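Local coordinates for endo-xylogalacturonan hydrolase A (Aspergillus tubingensis, PDB 4C2L), which hydrolyses xylogalacturonan, the xylose-substituted galacturonan of the hairy regions of pectin, and requires that xylose substitution for activity, at residues A[30-35]-A[56-61]; A[190-195]-A[212-217]; A[196-201]-A[219-224]; A[294-299]-A[337-342]; A[330-335]-A[361-366]. One frame throughout, in Å; residues are numbered along the deposited sequence.

How the contacts relate
All five contacts belong to the right-handed parallel beta-helix of family 28, running along it from the N-terminal cap to the C-terminal coils. Contacts 2 and 4 are buried; 1, 3 and 5 are partly buried, 5 being nearest the surface in character. Contact 2 lies deepest, its centre about 5 Å from the centre of the chain, and contact 3 continues its two coils round a corner, Phe-191 packing on Ile-201 and Phe-215 on Val-222. Contacts 4 and 5 are joined by probable hydrogen bonds between Asp-295 and Ser-333 and between Asp-337 and Ser-364. Aspartates dominate contact 1, backbone bonds contact 2, tyrosines contacts 3 and 4, and a proline contact 5.

Contact 1 (A[30-35]-A[56-61]); sequences DDVPAI and YYLNSV
Three donors grip the carboxylate of Asp-30, two of them at one oxygen. OD1 of Asp-30 accepts from the backbone N of Asn-59 at 2.9 Å and from the backbone N of Val-32 at 3.0 Å. The two N-H groups come from opposite faces of the carboxylate plane, clamping this oxygen. Its partner OD2 takes the hydroxyl of Ser-60, OG to OD2 2.8 Å, through the syn lone pair. With CG anti to the backbone N (chi1 -166°), the group lies between the start of helix 32-42 and the loop after strand 55-58. The bond to Val-32 N caps the helix.

Asp-31 makes a second, reciprocal pairing with Tyr-57. Its backbone N gives to Tyr-57 O at 2.8 Å, while its OD2 receives Tyr-57 N, also at 2.8 Å, on the anti side, tilted 27° from the carboxylate plane. The other oxygen, OD1, is held by Gly-24 N. Beyond the polar seam, Val-32 CG2 touches Leu-58 CB at 3.9 Å and Ile-35 CD1 meets Leu-58 CD1, the two longer side chains crossing at about a right angle.

Two aspartates thus fasten the capping helix to the first coils, largely through backbone N-H groups, with the Ser-60 hydroxyl. The donors would be expected to favour ionised carboxylates, and the helix N-terminus probably adds to that effect at Asp-30.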
# COMPACT_ATOMS: atom_id res chain seq x y z
N ASP A 30 -18.20 -23.90 -2.14
CA ASP A 30 -17.19 -23.17 -1.38
C ASP A 30 -16.13 -24.16 -0.89
O ASP A 30 -16.46 -25.15 -0.22
CB ASP A 30 -17.87 -22.48 -0.20
CG ASP A 30 -16.99 -21.44 0.45
OD1 ASP A 30 -15.81 -21.31 0.07
OD2 ASP A 30 -17.52 -20.74 1.34
N ASP A 31 -14.85 -23.92 -1.25
CA ASP A 31 -13.74 -24.75 -0.78
C ASP A 31 -13.15 -24.30 0.55
O ASP A 31 -12.28 -24.97 1.11
CB ASP A 31 -12.61 -24.80 -1.83
CG ASP A 31 -13.01 -25.58 -3.07
OD1 ASP A 31 -13.75 -26.58 -2.96
OD2 ASP A 31 -12.56 -25.19 -4.18
N VAL A 32 -13.59 -23.15 1.06
CA VAL A 32 -13.03 -22.63 2.31
C VAL A 32 -13.06 -23.65 3.47
O VAL A 32 -12.06 -23.83 4.14
CB VAL A 32 -13.65 -21.26 2.69
CG1 VAL A 32 -13.33 -20.88 4.13
CG2 VAL A 32 -13.15 -20.17 1.74
N PRO A 33 -14.19 -24.37 3.67
CA PRO A 33 -14.13 -25.31 4.81
C PRO A 33 -13.07 -26.39 4.66
O PRO A 33 -12.39 -26.72 5.64
CB PRO A 33 -15.54 -25.92 4.82
CG PRO A 33 -16.39 -24.80 4.31
CD PRO A 33 -15.57 -24.17 3.20
N ALA A 34 -12.91 -26.93 3.45
CA ALA A 34 -11.86 -27.91 3.18
C ALA A 34 -10.47 -27.34 3.46
O ALA A 34 -9.61 -28.04 3.99
CB ALA A 34 -11.93 -28.40 1.74
N ILE A 35 -10.27 -26.07 3.10
CA ILE A 35 -9.00 -25.40 3.34
C ILE A 35 -8.73 -25.20 4.83
O ILE A 35 -7.63 -25.50 5.32
CB ILE A 35 -8.93 -24.07 2.56
CG1 ILE A 35 -9.02 -24.33 1.05
CG2 ILE A 35 -7.66 -23.30 2.94
CD1 ILE A 35 -9.29 -23.09 0.20
N TYR A 56 -9.06 -23.56 -6.69
CA TYR A 56 -9.94 -23.61 -5.52
C TYR A 56 -10.84 -22.39 -5.55
O TYR A 56 -10.40 -21.30 -5.95
CB TYR A 56 -9.12 -23.60 -4.23
CG TYR A 56 -8.38 -24.91 -3.99
CD1 TYR A 56 -7.22 -25.22 -4.71
CD2 TYR A 56 -8.85 -25.82 -3.06
CE1 TYR A 56 -6.55 -26.41 -4.49
CE2 TYR A 56 -8.20 -27.03 -2.84
CZ TYR A 56 -7.05 -27.31 -3.55
OH TYR A 56 -6.39 -28.50 -3.32
N TYR A 57 -12.10 -22.57 -5.15
CA TYR A 57 -13.11 -21.53 -5.20
C TYR A 57 -13.39 -21.13 -3.78
O TYR A 57 -13.82 -21.94 -2.98
CB TYR A 57 -14.39 -22.03 -5.89
CG TYR A 57 -14.09 -22.38 -7.31
CD1 TYR A 57 -13.98 -21.37 -8.28
CD2 TYR A 57 -13.83 -23.70 -7.69
CE1 TYR A 57 -13.68 -21.68 -9.60
CE2 TYR A 57 -13.51 -24.02 -9.01
CZ TYR A 57 -13.45 -23.00 -9.95
OH TYR A 57 -13.12 -23.30 -11.25
N LEU A 58 -13.09 -19.87 -3.45
CA LEU A 58 -13.21 -19.42 -2.09
C LEU A 58 -14.40 -18.48 -2.05
O LEU A 58 -14.32 -17.36 -2.54
CB LEU A 58 -11.92 -18.70 -1.65
CG LEU A 58 -10.70 -19.60 -1.33
CD1 LEU A 58 -10.27 -20.48 -2.47
CD2 LEU A 58 -9.54 -18.70 -0.92
N ASN A 59 -15.51 -18.93 -1.48
CA ASN A 59 -16.74 -18.15 -1.57
C ASN A 59 -17.12 -17.47 -0.25
O ASN A 59 -18.26 -16.99 -0.08
CB ASN A 59 -17.88 -19.06 -2.05
CG ASN A 59 -17.64 -19.61 -3.43
OD1 ASN A 59 -16.78 -19.12 -4.17
ND2 ASN A 59 -18.38 -20.66 -3.80
N SER A 60 -16.14 -17.41 0.65
CA SER A 60 -16.32 -16.79 1.95
C SER A 60 -14.96 -16.38 2.49
O SER A 60 -13.93 -16.69 1.87
CB SER A 60 -16.99 -17.78 2.90
OG SER A 60 -16.21 -18.96 3.02
N VAL A 61 -14.94 -15.69 3.63
CA VAL A 61 -13.67 -15.29 4.25
C VAL A 61 -12.82 -16.52 4.56
O VAL A 61 -13.33 -17.49 5.13
CB VAL A 61 -13.92 -14.54 5.57
CG1 VAL A 61 -12.60 -14.28 6.30
CG2 VAL A 61 -14.68 -13.24 5.30

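Contact 2 (A[190-195]-A[212-217]); sequences GFDIGE and CVAFKP. With SO4 (sulfate ion), chain E.
Strands 191-193 and 213-215 run parallel, their axes 4.8 Å apart and at 13°, with Phe-191, Asp-192 and Ile-193 level with Val-213, Ala-214 and Phe-215. Three straight bonds, Ala-214 N to Phe-191 O, Ile-193 N to Ala-214 O and Lys-216 N to Ile-193 O, are each 2.8 Å long; the one from Phe-191 N to Cys-212 O is weak.

On the face with Phe-191 and Ile-193, the contact is apolar. Phe-191 CD1 rests against Val-213 CG2 at 3.9 Å, and Cys-212 O lies at the edge of the phenyl ring, near its plane.

The face with Asp-192 and Ala-214 is mixed. Asp-192 OD1 sits 3.6 Å from Ala-214 CB, and Asp-189 OD2 lies close to the same oxygen. Lys-216 bends at chi2 (-62°), bringing CE across to the carboxylate at a slant, 4.0 Å from Asp-192 CG. NZ stays 4.8 Å from Asp-192 OD1, donates to Gly-238 O, stands 2.9 Å from O3 of a sulfate, probably from the crystallisation liquor, and makes a weak bond to its O4.

The side chain of Asp-210, probably the proton donor, is about 7 Å from that of Asp-192, so this face borders the probable catalytic region. Inside, Phe-191 packs edge-to-face on Phe-170 and touches Ile-201 of strand 199-207, while Phe-215 reaches strand 235-240 and Val-248 of strand 246-259.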
# COMPACT_ATOMS: atom_id res chain seq x y z
N GLY A 190 -1.37 -1.12 -2.82
CA GLY A 190 -0.55 -2.32 -2.74
C GLY A 190 -0.34 -2.79 -1.31
O GLY A 190 -0.52 -3.97 -0.98
N PHE A 191 0.10 -1.88 -0.45
CA PHE A 191 0.42 -2.22 0.93
C PHE A 191 0.02 -1.05 1.79
O PHE A 191 0.51 0.06 1.58
CB PHE A 191 1.94 -2.44 1.11
CG PHE A 191 2.50 -3.49 0.21
CD1 PHE A 191 2.87 -3.17 -1.10
CD2 PHE A 191 2.61 -4.80 0.64
CE1 PHE A 191 3.37 -4.14 -1.95
CE2 PHE A 191 3.12 -5.78 -0.21
CZ PHE A 191 3.49 -5.44 -1.51
N ASP A 192 -0.87 -1.30 2.75
CA ASP A 192 -1.22 -0.29 3.73
C ASP A 192 -0.57 -0.77 5.02
O ASP A 192 -1.05 -1.74 5.61
CB ASP A 192 -2.73 -0.21 3.93
CG ASP A 192 -3.44 0.64 2.88
OD1 ASP A 192 -2.79 1.22 1.99
OD2 ASP A 192 -4.66 0.73 2.97
N ILE A 193 0.52 -0.12 5.42
CA ILE A 193 1.29 -0.59 6.58
C ILE A 193 0.98 0.32 7.75
O ILE A 193 1.39 1.48 7.76
CB ILE A 193 2.81 -0.63 6.28
CG1 ILE A 193 3.08 -1.46 4.99
CG2 ILE A 193 3.58 -1.18 7.49
CD1 ILE A 193 2.61 -2.91 5.05
N GLY A 194 0.22 -0.21 8.71
CA GLY A 194 -0.16 0.54 9.90
C GLY A 194 0.64 0.07 11.10
O GLY A 194 1.85 -0.16 11.01
N GLU A 195 -0.06 -0.09 12.24
CA GLU A 195 0.58 -0.41 13.50
C GLU A 195 1.35 -1.71 13.40
O GLU A 195 0.75 -2.80 13.34
CB GLU A 195 -0.47 -0.50 14.61
CG GLU A 195 0.14 -0.60 16.00
CD GLU A 195 -0.85 -1.07 17.05
OE1 GLU A 195 -2.05 -1.28 16.74
OE2 GLU A 195 -0.43 -1.24 18.21
N CYS A 212 0.93 2.85 -3.91
CA CYS A 212 1.77 1.69 -4.05
C CYS A 212 2.04 1.11 -2.65
O CYS A 212 1.69 -0.03 -2.35
CB CYS A 212 3.08 2.09 -4.77
SG CYS A 212 3.91 0.60 -5.34
N VAL A 213 2.63 1.94 -1.79
CA VAL A 213 2.82 1.61 -0.37
C VAL A 213 2.34 2.84 0.36
O VAL A 213 2.72 3.96 -0.01
CB VAL A 213 4.31 1.34 -0.02
CG1 VAL A 213 4.46 1.07 1.48
CG2 VAL A 213 4.86 0.17 -0.83
N ALA A 214 1.47 2.65 1.36
CA ALA A 214 1.04 3.74 2.20
C ALA A 214 1.47 3.43 3.62
O ALA A 214 1.21 2.32 4.13
CB ALA A 214 -0.47 3.93 2.13
N PHE A 215 2.17 4.38 4.23
CA PHE A 215 2.54 4.25 5.61
C PHE A 215 1.49 4.94 6.45
O PHE A 215 1.30 6.17 6.40
CB PHE A 215 3.94 4.80 5.86
CG PHE A 215 4.96 4.24 4.92
CD1 PHE A 215 5.48 2.97 5.11
CD2 PHE A 215 5.37 4.98 3.81
CE1 PHE A 215 6.43 2.44 4.23
CE2 PHE A 215 6.32 4.47 2.92
CZ PHE A 215 6.83 3.19 3.12
N LYS A 216 0.79 4.11 7.21
CA LYS A 216 -0.36 4.55 7.98
C LYS A 216 0.06 4.75 9.44
O LYS A 216 1.18 4.36 9.81
CB LYS A 216 -1.46 3.50 7.85
CG LYS A 216 -1.90 3.27 6.41
CD LYS A 216 -2.48 4.55 5.81
CE LYS A 216 -3.31 4.29 4.55
NZ LYS A 216 -3.66 5.58 3.88
N PRO A 217 -0.82 5.32 10.26
CA PRO A 217 -0.48 5.62 11.65
C PRO A 217 0.09 4.42 12.40
O PRO A 217 -0.41 3.29 12.26
CB PRO A 217 -1.82 6.06 12.25
CG PRO A 217 -2.46 6.76 11.11
CD PRO A 217 -2.14 5.89 9.91
S SO4 E . -6.02 8.08 2.67
O1 SO4 E . -6.16 8.12 1.20
O2 SO4 E . -6.78 9.22 3.24
O3 SO4 E . -4.57 8.18 2.94
O4 SO4 E . -6.60 6.83 3.19

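Contact 3 (A[196-201]-A[219-224]); sequences STYVTI and SNYVTV. With NAG (2-acetamido-2-deoxy-beta-D-glucopyranose), chain B.
Tyr-198 and Tyr-221 lie side by side and point the same way, an aromatic pair at a corner of the beta-helix. Their planes are only 9° apart but slid so far that the rings barely overlap, with centroids 5.2 Å from each other. The touching is done by one border of the Tyr-198 ring: CD1 packs on Tyr-221 CB at 3.7 Å and CE1 on Tyr-221 CG. A sugar of an attached glycan adjoins both, its C5 3.7 Å from Tyr-221 CD1 and its C6 near the plane of the Tyr-198 ring, at the edge. At its acetyl end, the methyl C8 comes within 3.7 Å of Thr-223 OG1.

Matching backbones set up this pairing. Both tyrosines take left-handed backbone angles at the corner, and both put CG beside the backbone N (chi1 -48° and -64°), which carries the rings out in step. Past the corner, Val-199 N bonds to Tyr-221 O, Thr-223 N to Val-199 O at 2.9 Å, and Ile-201 N to Thr-223 O at 2.9 Å. Before it, the bonds between segments are weak.

Asn-220 OD1 stands above one face of the Tyr-221 ring, toward the rim, and accepts from Asn-250 ND2 of strand 246-259. Thr-200 and Thr-223 line the outside of this coil pair; inward, Val-199 meets Ile-193, and Val-222 and Val-224 meet Phe-215 of strand 213-215.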
# COMPACT_ATOMS: atom_id res chain seq x y z
N SER A 196 2.68 -1.60 13.36
CA SER A 196 3.53 -2.75 13.14
C SER A 196 4.97 -2.32 13.34
O SER A 196 5.27 -1.12 13.36
CB SER A 196 3.37 -3.30 11.71
OG SER A 196 3.66 -2.30 10.75
N THR A 197 5.85 -3.30 13.46
CA THR A 197 7.29 -3.06 13.46
C THR A 197 7.99 -4.12 12.62
O THR A 197 7.57 -5.27 12.60
CB THR A 197 7.88 -3.09 14.89
OG1 THR A 197 7.57 -4.35 15.50
CG2 THR A 197 7.30 -1.97 15.74
N TYR A 198 9.06 -3.71 11.95
CA TYR A 198 9.93 -4.60 11.18
C TYR A 198 9.15 -5.28 10.05
O TYR A 198 9.10 -6.52 9.94
CB TYR A 198 10.66 -5.61 12.08
CG TYR A 198 11.29 -4.94 13.28
CD1 TYR A 198 12.39 -4.08 13.13
CD2 TYR A 198 10.79 -5.16 14.56
CE1 TYR A 198 12.95 -3.45 14.24
CE2 TYR A 198 11.36 -4.54 15.67
CZ TYR A 198 12.43 -3.69 15.50
OH TYR A 198 12.97 -3.08 16.62
N VAL A 199 8.53 -4.45 9.23
CA VAL A 199 7.90 -4.90 8.00
C VAL A 199 8.88 -4.63 6.86
O VAL A 199 9.46 -3.54 6.77
CB VAL A 199 6.56 -4.16 7.75
CG1 VAL A 199 5.99 -4.51 6.38
CG2 VAL A 199 5.55 -4.51 8.84
N THR A 200 9.06 -5.63 6.00
CA THR A 200 9.90 -5.48 4.82
C THR A 200 9.11 -5.84 3.57
O THR A 200 8.38 -6.84 3.54
CB THR A 200 11.17 -6.36 4.90
OG1 THR A 200 11.96 -5.96 6.03
CG2 THR A 200 12.02 -6.22 3.63
N ILE A 201 9.25 -5.01 2.55
CA ILE A 201 8.60 -5.23 1.26
C ILE A 201 9.73 -5.18 0.25
O ILE A 201 10.41 -4.16 0.14
CB ILE A 201 7.57 -4.12 0.94
CG1 ILE A 201 6.44 -4.15 1.97
CG2 ILE A 201 7.00 -4.30 -0.47
CD1 ILE A 201 5.63 -2.87 2.01
N SER A 219 2.98 2.96 11.94
CA SER A 219 4.03 2.19 11.27
C SER A 219 5.40 2.63 11.77
O SER A 219 5.65 3.81 12.02
CB SER A 219 3.95 2.30 9.74
OG SER A 219 3.80 3.64 9.31
N ASN A 220 6.28 1.65 11.93
CA ASN A 220 7.61 1.88 12.51
C ASN A 220 8.55 0.80 12.02
O ASN A 220 8.20 -0.39 12.02
CB ASN A 220 7.50 1.82 14.05
CG ASN A 220 8.76 2.28 14.77
OD1 ASN A 220 9.66 2.89 14.18
ND2 ASN A 220 8.82 1.99 16.08
N TYR A 221 9.75 1.21 11.61
CA TYR A 221 10.75 0.28 11.08
C TYR A 221 10.21 -0.51 9.89
O TYR A 221 10.04 -1.74 9.95
CB TYR A 221 11.29 -0.65 12.17
CG TYR A 221 12.03 0.09 13.26
CD1 TYR A 221 13.23 0.75 12.98
CD2 TYR A 221 11.54 0.13 14.56
CE1 TYR A 221 13.91 1.45 13.98
CE2 TYR A 221 12.23 0.81 15.57
CZ TYR A 221 13.41 1.47 15.26
OH TYR A 221 14.09 2.15 16.25
N VAL A 222 9.95 0.21 8.81
CA VAL A 222 9.53 -0.40 7.54
C VAL A 222 10.63 -0.18 6.52
O VAL A 222 11.14 0.94 6.38
CB VAL A 222 8.20 0.18 7.01
CG1 VAL A 222 7.73 -0.58 5.76
CG2 VAL A 222 7.13 0.13 8.10
N THR A 223 10.98 -1.25 5.83
CA THR A 223 11.93 -1.16 4.72
C THR A 223 11.22 -1.60 3.46
O THR A 223 10.58 -2.65 3.44
CB THR A 223 13.13 -2.08 4.97
OG1 THR A 223 13.83 -1.64 6.14
CG2 THR A 223 14.10 -2.07 3.79
N VAL A 224 11.35 -0.79 2.42
CA VAL A 224 10.87 -1.16 1.12
C VAL A 224 12.12 -1.09 0.23
O VAL A 224 12.72 -0.02 0.10
CB VAL A 224 9.79 -0.18 0.58
CG1 VAL A 224 9.31 -0.61 -0.81
CG2 VAL A 224 8.60 -0.07 1.54
C1 NAG B . 16.75 0.26 10.71
C2 NAG B . 17.38 -0.82 9.82
C3 NAG B . 17.07 -2.26 10.25
C4 NAG B . 17.00 -2.46 11.76
C5 NAG B . 16.29 -1.29 12.45
C6 NAG B . 16.34 -1.42 13.96
C7 NAG B . 17.73 -0.14 7.52
C8 NAG B . 17.17 -0.05 6.13
N2 NAG B . 16.94 -0.68 8.44
O3 NAG B . 18.11 -3.06 9.75
O4 NAG B . 16.35 -3.69 12.04
O5 NAG B . 16.90 -0.06 12.08
O6 NAG B . 17.69 -1.34 14.35
O7 NAG B . 18.86 0.27 7.78

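Contact 4 (A[294-299]-A[337-342]); sequences SDYAFQ and DPVVAN
Tyr-296 lays its side chain along strand 339-344, meeting a different residue at nearly every step. CB is 3.9 Å from Val-340 O, and CD1 lies the same distance from Ala-341 N. Further out, CE1 packs on Val-339 CG1 at 3.8 Å. Over one face of the ring sits Asn-342 CB, a CH-pi contact 4.0 Å from the centroid and offset toward the rim at CZ. At the tip, OH accepts from Asn-342 ND2 at 3.2 Å, a nearly straight bond (168°) in the amide plane. Ring and amide stand almost perpendicular, 87° apart: chi1 of -164° sets the Asn-342 amide beside its own carbonyl carbon, where CB can cover the ring while ND2 still turns to the hydroxyl. Tyr-336 stacks on the tyrosine ring.

In the backbone, Ala-297 N bonds to Val-340 O at 2.7 Å and Asn-342 N to Phe-298 O at 3.1 Å, joining successive coils of the beta-helix. Phe-298 N, buried here, has no partner in the model. With ND2 given to the tyrosine hydroxyl and OD1 taken by Ser-387 N, the amide rotation of Asn-342 is fixed, and the residue links the tyrosine of one coil to the C-terminal tail.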
# COMPACT_ATOMS: atom_id res chain seq x y z
N SER A 294 5.45 10.24 -14.09
CA SER A 294 4.61 10.51 -12.92
C SER A 294 4.33 12.00 -12.81
O SER A 294 5.14 12.81 -13.26
CB SER A 294 5.28 9.97 -11.67
OG SER A 294 5.32 8.54 -11.73
N ASP A 295 3.19 12.39 -12.24
CA ASP A 295 2.81 13.81 -12.29
C ASP A 295 3.70 14.72 -11.44
O ASP A 295 4.05 15.83 -11.86
CB ASP A 295 1.33 14.01 -11.96
CG ASP A 295 0.41 13.23 -12.89
OD1 ASP A 295 0.74 13.08 -14.09
OD2 ASP A 295 -0.64 12.76 -12.41
N TYR A 296 4.05 14.27 -10.24
CA TYR A 296 5.06 14.92 -9.42
C TYR A 296 6.08 13.88 -9.02
O TYR A 296 5.74 12.70 -8.81
CB TYR A 296 4.44 15.47 -8.12
CG TYR A 296 3.58 16.70 -8.23
CD1 TYR A 296 4.01 17.84 -8.92
CD2 TYR A 296 2.35 16.75 -7.57
CE1 TYR A 296 3.21 18.98 -8.97
CE2 TYR A 296 1.55 17.88 -7.62
CZ TYR A 296 2.00 18.99 -8.32
OH TYR A 296 1.19 20.11 -8.36
N ALA A 297 7.33 14.30 -8.86
CA ALA A 297 8.35 13.45 -8.32
C ALA A 297 8.16 13.34 -6.80
O ALA A 297 8.35 12.27 -6.23
CB ALA A 297 9.73 14.03 -8.63
N PHE A 298 7.84 14.45 -6.17
CA PHE A 298 7.60 14.45 -4.72
C PHE A 298 6.55 15.47 -4.35
O PHE A 298 6.45 16.54 -4.97
CB PHE A 298 8.90 14.72 -3.95
CG PHE A 298 8.85 14.26 -2.52
CD1 PHE A 298 9.11 12.93 -2.20
CD2 PHE A 298 8.50 15.14 -1.49
CE1 PHE A 298 9.04 12.49 -0.88
CE2 PHE A 298 8.44 14.70 -0.17
CZ PHE A 298 8.70 13.37 0.13
N GLN A 299 5.76 15.16 -3.32
CA GLN A 299 4.71 16.06 -2.93
C GLN A 299 4.53 16.04 -1.43
O GLN A 299 4.58 14.97 -0.82
CB GLN A 299 3.40 15.70 -3.65
CG GLN A 299 2.25 16.64 -3.33
CD GLN A 299 1.00 16.34 -4.12
OE1 GLN A 299 0.88 15.29 -4.76
NE2 GLN A 299 0.04 17.26 -4.07
N ASP A 337 3.93 20.29 -15.69
CA ASP A 337 5.05 20.94 -16.36
C ASP A 337 4.86 22.46 -16.29
O ASP A 337 3.81 22.97 -16.70
CB ASP A 337 5.11 20.44 -17.81
CG ASP A 337 6.42 20.76 -18.50
OD1 ASP A 337 7.06 21.78 -18.16
OD2 ASP A 337 6.83 19.99 -19.40
N PRO A 338 5.86 23.21 -15.77
CA PRO A 338 7.25 22.90 -15.43
C PRO A 338 7.51 22.38 -14.00
O PRO A 338 8.66 22.09 -13.65
CB PRO A 338 7.93 24.26 -15.58
CG PRO A 338 6.88 25.22 -15.14
CD PRO A 338 5.56 24.64 -15.59
N VAL A 339 6.45 22.27 -13.20
CA VAL A 339 6.58 21.88 -11.80
C VAL A 339 6.79 20.37 -11.67
O VAL A 339 5.99 19.59 -12.20
CB VAL A 339 5.33 22.33 -11.00
CG1 VAL A 339 5.46 21.93 -9.53
CG2 VAL A 339 5.13 23.84 -11.12
N VAL A 340 7.86 19.98 -10.99
CA VAL A 340 8.17 18.55 -10.78
C VAL A 340 7.93 18.11 -9.33
O VAL A 340 7.96 16.91 -9.02
CB VAL A 340 9.62 18.22 -11.19
CG1 VAL A 340 9.84 18.56 -12.67
CG2 VAL A 340 10.62 18.96 -10.31
N ALA A 341 7.72 19.08 -8.44
CA ALA A 341 7.46 18.79 -7.02
C ALA A 341 6.66 19.91 -6.38
O ALA A 341 6.85 21.07 -6.72
CB ALA A 341 8.76 18.57 -6.27
N ASN A 342 5.77 19.56 -5.46
CA ASN A 342 4.92 20.53 -4.77
C ASN A 342 5.06 20.27 -3.28
O ASN A 342 4.46 19.33 -2.74
CB ASN A 342 3.46 20.39 -5.22
CG ASN A 342 2.60 21.59 -4.86
OD1 ASN A 342 2.89 22.32 -3.91
ND2 ASN A 342 1.54 21.81 -5.63

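Contact 5 (A[330-335]-A[361-366]); sequences GTTSDK and KAPSGK
Pro-363 sits against the chain at Thr-332 to Asp-334, where the loop 361-366 of one coil of the parallel beta-helix packs on the end of short strand 331-332 of the coil before. It opens the central pair of a type I beta turn, Ala-362 to Gly-365, closed by Gly-365 N to Ala-362 O.

The close packing is on the side of this ring. CD faces two carbonyl oxygens, Thr-332 O and Ser-333 O, each 3.2 Å away, while CG is 3.3 Å from Asp-334 OD1, the Asp-334 side chain running aslant of the proline. Beside it, Thr-332 OG1 lies 3.2 Å from Ala-362 CA; its place between the backbone N and the carbonyl carbon (chi1 52°) turns it toward that neighbour. Two backbone bonds hold the base of the contact: Lys-361 N to Gly-330 O, and Thr-332 N to Lys-361 O at 3.0 Å.

The other side is loose and solvent-exposed. The long chain of Lys-361 extends off the contact, and Ser-364 and Gly-365, at the far end of the turn, do not touch the first segment. The turn has bonds of its own: Ser-364 OG accepts from Lys-366 N, an ST turn, and also pairs with Asp-337 OD1, just as Ser-333, in its own ST turn, bonds to Asp-295. At the exposed margin, the methyl CG2 of Thr-331 rests 3.4 Å from Lys-361 O.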
# COMPACT_ATOMS: atom_id res chain seq x y z
N GLY A 330 14.72 10.93 -13.67
CA GLY A 330 13.66 10.69 -14.62
C GLY A 330 12.92 11.93 -15.03
O GLY A 330 13.40 13.06 -14.85
N THR A 331 11.73 11.72 -15.60
CA THR A 331 10.96 12.76 -16.24
C THR A 331 9.53 12.64 -15.76
O THR A 331 8.95 11.55 -15.76
CB THR A 331 10.99 12.59 -17.78
OG1 THR A 331 12.34 12.37 -18.21
CG2 THR A 331 10.44 13.81 -18.49
N THR A 332 8.95 13.78 -15.36
CA THR A 332 7.55 13.83 -14.99
C THR A 332 6.66 13.87 -16.23
O THR A 332 7.15 13.94 -17.36
CB THR A 332 7.23 15.04 -14.08
OG1 THR A 332 7.71 16.25 -14.70
CG2 THR A 332 7.88 14.87 -12.69
N SER A 333 5.35 13.82 -16.00
CA SER A 333 4.36 13.93 -17.06
C SER A 333 4.19 15.38 -17.51
O SER A 333 4.76 16.30 -16.92
CB SER A 333 3.02 13.41 -16.55
OG SER A 333 2.43 14.36 -15.67
N ASP A 334 3.37 15.57 -18.54
CA ASP A 334 2.98 16.90 -19.03
C ASP A 334 2.12 17.67 -18.04
O ASP A 334 2.01 18.88 -18.13
CB ASP A 334 2.16 16.78 -20.32
CG ASP A 334 2.97 16.26 -21.48
OD1 ASP A 334 4.19 16.53 -21.55
OD2 ASP A 334 2.36 15.58 -22.34
N LYS A 335 1.49 16.95 -17.11
CA LYS A 335 0.37 17.52 -16.37
C LYS A 335 0.69 18.83 -15.65
O LYS A 335 -0.06 19.80 -15.76
CB LYS A 335 -0.19 16.52 -15.37
CG LYS A 335 -1.40 17.06 -14.63
CD LYS A 335 -2.03 16.01 -13.74
CE LYS A 335 -3.31 16.56 -13.14
NZ LYS A 335 -3.93 15.51 -12.28
N LYS A 361 13.31 16.13 -14.29
CA LYS A 361 12.88 17.22 -15.16
C LYS A 361 11.48 16.98 -15.68
O LYS A 361 11.04 15.83 -15.79
CB LYS A 361 13.86 17.37 -16.33
CG LYS A 361 15.21 17.94 -15.93
CD LYS A 361 16.23 17.84 -17.06
CE LYS A 361 17.33 18.88 -16.91
NZ LYS A 361 17.87 18.97 -15.52
N ALA A 362 10.78 18.06 -16.00
CA ALA A 362 9.51 18.00 -16.71
C ALA A 362 9.82 17.72 -18.20
O ALA A 362 10.98 17.81 -18.60
CB ALA A 362 8.75 19.29 -16.53
N PRO A 363 8.81 17.33 -19.01
CA PRO A 363 9.06 17.07 -20.44
C PRO A 363 9.72 18.25 -21.19
O PRO A 363 10.56 18.02 -22.06
CB PRO A 363 7.65 16.80 -20.97
CG PRO A 363 6.99 16.10 -19.81
CD PRO A 363 7.45 16.90 -18.62
N SER A 364 9.36 19.47 -20.82
CA SER A 364 9.97 20.70 -21.37
C SER A 364 11.47 20.85 -21.06
O SER A 364 12.15 21.68 -21.67
CB SER A 364 9.25 21.92 -20.81
OG SER A 364 9.49 22.03 -19.40
N GLY A 365 11.97 20.08 -20.10
CA GLY A 365 13.35 20.21 -19.64
C GLY A 365 13.47 21.07 -18.39
O GLY A 365 14.52 21.09 -17.75
N LYS A 366 12.40 21.77 -18.03
CA LYS A 366 12.39 22.59 -16.81
C LYS A 366 12.21 21.72 -15.56
O LYS A 366 11.86 20.54 -15.67
CB LYS A 366 11.32 23.67 -16.90
CG LYS A 366 11.70 24.77 -17.88
CD LYS A 366 10.51 25.59 -18.30
CE LYS A 366 10.93 26.70 -19.25
NZ LYS A 366 9.82 27.66 -19.48